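Catalase-3 (Neurospora crassa, PDB 4AJ9) breaks down hydrogen peroxide to oxygen and water at a buried heme, as a large-subunit catalase of four protein chains. Local coordinates at residues L290-T294 against T340-L344. Residues are numbered along the deposited sequence; the frame is centred on the assembly and turned at random.
Sequences LLDPT and TEDPL. With HEM (protoporphyrin IX containing Fe), chain Y.
Leu291 and Asp342 bring the two backbones closest, with 4.5 Å between their CA atoms. Residues 290-294 form an irregular loop between strands 270-278 and 305-314 of the catalase beta-barrel. Residues 340-344 lead into helix 343-360, which carries Tyr352, the probable axial ligand of the heme iron. Asp342 is the N-cap of this helix. Its OD1 accepts from Leu344 N at 2.7 Å, nearly along its C-O axis, and also from Leu345 N. CG of Asp342 stands anti to the backbone N (chi1 170°), which puts the carboxylate under the loop. OD2 accepts a hydrogen bond from a water 2.8 Å away. The same water donates to Leu290 O and so ties the loop to the cap; His212 ND1 also bonds OD2. Leu291 O stands over the flat face of the Asp342 carboxylate, 3.3 Å from CG. It and OD2 are both acceptors and are not bonded, but Leu291 O receives a CA-H...O contact from Asp342 CA.

The Leu291 side chain has its CG anti to the carbonyl carbon (chi1 -62°) and reaches residues 340 and 341 with its two methyls. CD2 meets Thr340 CB at 3.7 Å, while CD1 comes against Glu341 CB. The Glu341 carboxylate is turned to other partners, forming salt bridges to Arg215 and Arg424. Arg37 of a neighbouring subunit packs on both Leu291 and Glu341, so this end of the contact lies at a subunit interface.

Pro293 fills the other end. Its CB rests 3.5 Å from Asp342 OD2, and its CG touches Leu344 CD2 at 3.7 Å. Leu344 belongs to the heme pocket; Phe143 and Ile145 also pack on its side chain. Its CD2 also meets the heme vinyl carbon CAB, and its CD1 approaches the heme methyl carbon CMC at 3.4 Å.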
loop_
_atom_site.group_PDB
_atom_site.type_symbol
_atom_site.label_atom_id
_atom_site.label_comp_id
_atom_site.label_asym_id
_atom_site.label_seq_id
_atom_site.Cartn_x
_atom_site.Cartn_y
_atom_site.Cartn_z
ATOM N N LEU C 290 9.833 -3.744 39.903
ATOM C CA LEU C 290 10.190 -4.636 38.796
ATOM C C LEU C 290 9.348 -4.419 37.531
ATOM O O LEU C 290 9.598 -5.035 36.494
ATOM C CB LEU C 290 10.192 -6.105 39.241
ATOM C CG LEU C 290 11.562 -6.564 39.748
ATOM C CD1 LEU C 290 11.467 -7.815 40.640
ATOM C CD2 LEU C 290 12.485 -6.804 38.561
ATOM N N LEU C 291 8.374 -3.521 37.610
ATOM C CA LEU C 291 7.605 -3.133 36.433
ATOM C C LEU C 291 8.311 -1.993 35.686
ATOM O O LEU C 291 7.872 -1.579 34.619
ATOM C CB LEU C 291 6.189 -2.702 36.824
ATOM C CG LEU C 291 5.263 -3.723 37.495
ATOM C CD1 LEU C 291 3.916 -3.064 37.810
ATOM C CD2 LEU C 291 5.063 -4.965 36.634
ATOM N N ASP C 292 9.414 -1.511 36.256
ATOM C CA ASP C 292 10.160 -0.369 35.742
ATOM C C ASP C 292 11.313 -0.840 34.849
ATOM O O ASP C 292 12.311 -1.368 35.341
ATOM C CB ASP C 292 10.714 0.455 36.919
ATOM C CG ASP C 292 11.447 1.714 36.480
ATOM O OD1 ASP C 292 11.789 1.853 35.279
ATOM O OD2 ASP C 292 11.705 2.573 37.357
ATOM N N PRO C 293 11.192 -0.606 33.533
ATOM C CA PRO C 293 12.170 -1.086 32.550
ATOM C C PRO C 293 13.473 -0.286 32.545
ATOM O O PRO C 293 14.386 -0.607 31.765
ATOM C CB PRO C 293 11.432 -0.892 31.218
ATOM C CG PRO C 293 10.576 0.312 31.460
ATOM C CD PRO C 293 10.137 0.213 32.910
ATOM N N THR C 294 13.561 0.747 33.380
ATOM C CA THR C 294 14.801 1.508 33.480
ATOM C C THR C 294 15.697 0.930 34.566
ATOM O O THR C 294 16.736 1.501 34.873
ATOM C CB THR C 294 14.548 3.021 33.777
ATOM O OG1 THR C 294 13.982 3.174 35.086
ATOM C CG2 THR C 294 13.585 3.632 32.730
ATOM N N THR C 340 3.598 -8.405 31.938
ATOM C CA THR C 340 3.380 -7.645 33.156
ATOM C C THR C 340 2.917 -6.247 32.808
ATOM O O THR C 340 2.910 -5.834 31.637
ATOM C CB THR C 340 4.628 -7.525 34.042
ATOM O OG1 THR C 340 5.612 -6.728 33.376
ATOM C CG2 THR C 340 5.198 -8.911 34.395
ATOM N N GLU C 341 2.565 -5.517 33.855
ATOM C CA GLU C 341 2.028 -4.179 33.743
ATOM C C GLU C 341 3.118 -3.123 33.555
ATOM O O GLU C 341 2.936 -1.964 33.921
ATOM C CB GLU C 341 1.195 -3.864 34.993
ATOM C CG GLU C 341 -0.102 -4.665 35.097
ATOM C CD GLU C 341 0.095 -6.089 35.614
ATOM O OE1 GLU C 341 1.249 -6.524 35.808
ATOM O OE2 GLU C 341 -0.919 -6.775 35.838
ATOM N N ASP C 342 4.244 -3.533 32.976
ATOM C CA ASP C 342 5.327 -2.626 32.628
ATOM C C ASP C 342 4.787 -1.732 31.512
ATOM O O ASP C 342 4.490 -2.218 30.426
ATOM C CB ASP C 342 6.507 -3.483 32.167
ATOM C CG ASP C 342 7.637 -2.690 31.541
ATOM O OD1 ASP C 342 7.400 -1.673 30.838
ATOM O OD2 ASP C 342 8.789 -3.126 31.740
ATOM N N PRO C 343 4.607 -0.431 31.793
ATOM C CA PRO C 343 3.953 0.455 30.818
ATOM C C PRO C 343 4.720 0.588 29.502
ATOM O O PRO C 343 4.168 1.048 28.510
ATOM C CB PRO C 343 3.918 1.807 31.539
ATOM C CG PRO C 343 4.012 1.466 32.999
ATOM C CD PRO C 343 4.910 0.270 33.056
ATOM N N LEU C 344 5.983 0.189 29.488
ATOM C CA LEU C 344 6.735 0.254 28.247
ATOM C C LEU C 344 6.405 -0.976 27.417
ATOM O O LEU C 344 6.098 -0.880 26.240
ATOM C CB LEU C 344 8.233 0.355 28.528
ATOM C CG LEU C 344 9.135 0.558 27.313
ATOM C CD1 LEU C 344 8.993 1.971 26.767
ATOM C CD2 LEU C 344 10.583 0.252 27.716
HETATM C CHA HEM Y . 12.001 -2.925 16.552
HETATM C CHB HEM Y . 13.851 -3.999 20.924
HETATM C CHC HEM Y . 11.043 -0.584 22.904
HETATM C CHD HEM Y . 8.615 -0.161 18.734
HETATM C C1A HEM Y . 12.785 -3.490 17.543
HETATM C C2A HEM Y . 13.826 -4.495 17.363
HETATM C C3A HEM Y . 14.343 -4.775 18.572
HETATM C C4A HEM Y . 13.637 -3.979 19.557
HETATM C CMA HEM Y . 15.475 -5.778 18.901
HETATM C CAA HEM Y . 14.279 -5.079 15.998
HETATM C CBA HEM Y . 13.656 -6.445 15.729
HETATM C CGA HEM Y . 14.228 -6.982 14.444
HETATM O O1A HEM Y . 13.494 -7.031 13.427
HETATM O O2A HEM Y . 15.432 -7.356 14.431
HETATM C C1B HEM Y . 13.208 -3.206 21.855
HETATM C C2B HEM Y . 13.354 -3.297 23.297
HETATM C C3B HEM Y . 12.595 -2.337 23.850
HETATM C C4B HEM Y . 11.927 -1.633 22.773
HETATM C CMB HEM Y . 14.271 -4.333 23.987
HETATM C CAB HEM Y . 12.361 -2.019 25.346
HETATM C CBB HEM Y . 12.507 -2.970 26.277
HETATM C C1C HEM Y . 10.097 -0.245 21.967
HETATM C C2C HEM Y . 8.884 0.521 22.212
HETATM C C3C HEM Y . 8.244 0.642 21.046
HETATM C C4C HEM Y . 8.993 -0.073 20.046
HETATM C CMC HEM Y . 8.465 1.124 23.567
HETATM C CAC HEM Y . 6.896 1.317 20.759
HETATM C CBC HEM Y . 5.947 1.303 21.697
HETATM C C1D HEM Y . 9.292 -0.839 17.762
HETATM C C2D HEM Y . 8.871 -0.906 16.387
HETATM C C3D HEM Y . 9.928 -1.765 15.706
HETATM C C4D HEM Y . 10.871 -2.138 16.737
HETATM C CMD HEM Y . 7.623 -0.240 15.771
HETATM C CAD HEM Y . 9.966 -2.172 14.225
HETATM C CBD HEM Y . 9.351 -3.564 14.133
HETATM C CGD HEM Y . 9.247 -3.973 12.688
HETATM O O1D HEM Y . 9.160 -5.197 12.426
HETATM O O2D HEM Y . 9.284 -3.078 11.805
HETATM N NA HEM Y . 12.700 -3.209 18.892
HETATM N NB HEM Y . 12.331 -2.189 21.580
HETATM N NC HEM Y . 10.124 -0.592 20.634
HETATM N ND HEM Y . 10.458 -1.572 17.937
HETATM FE FE HEM Y . 11.366 -1.986 19.788
HETATM O O HOH W 1 10.015 -4.596 33.747
#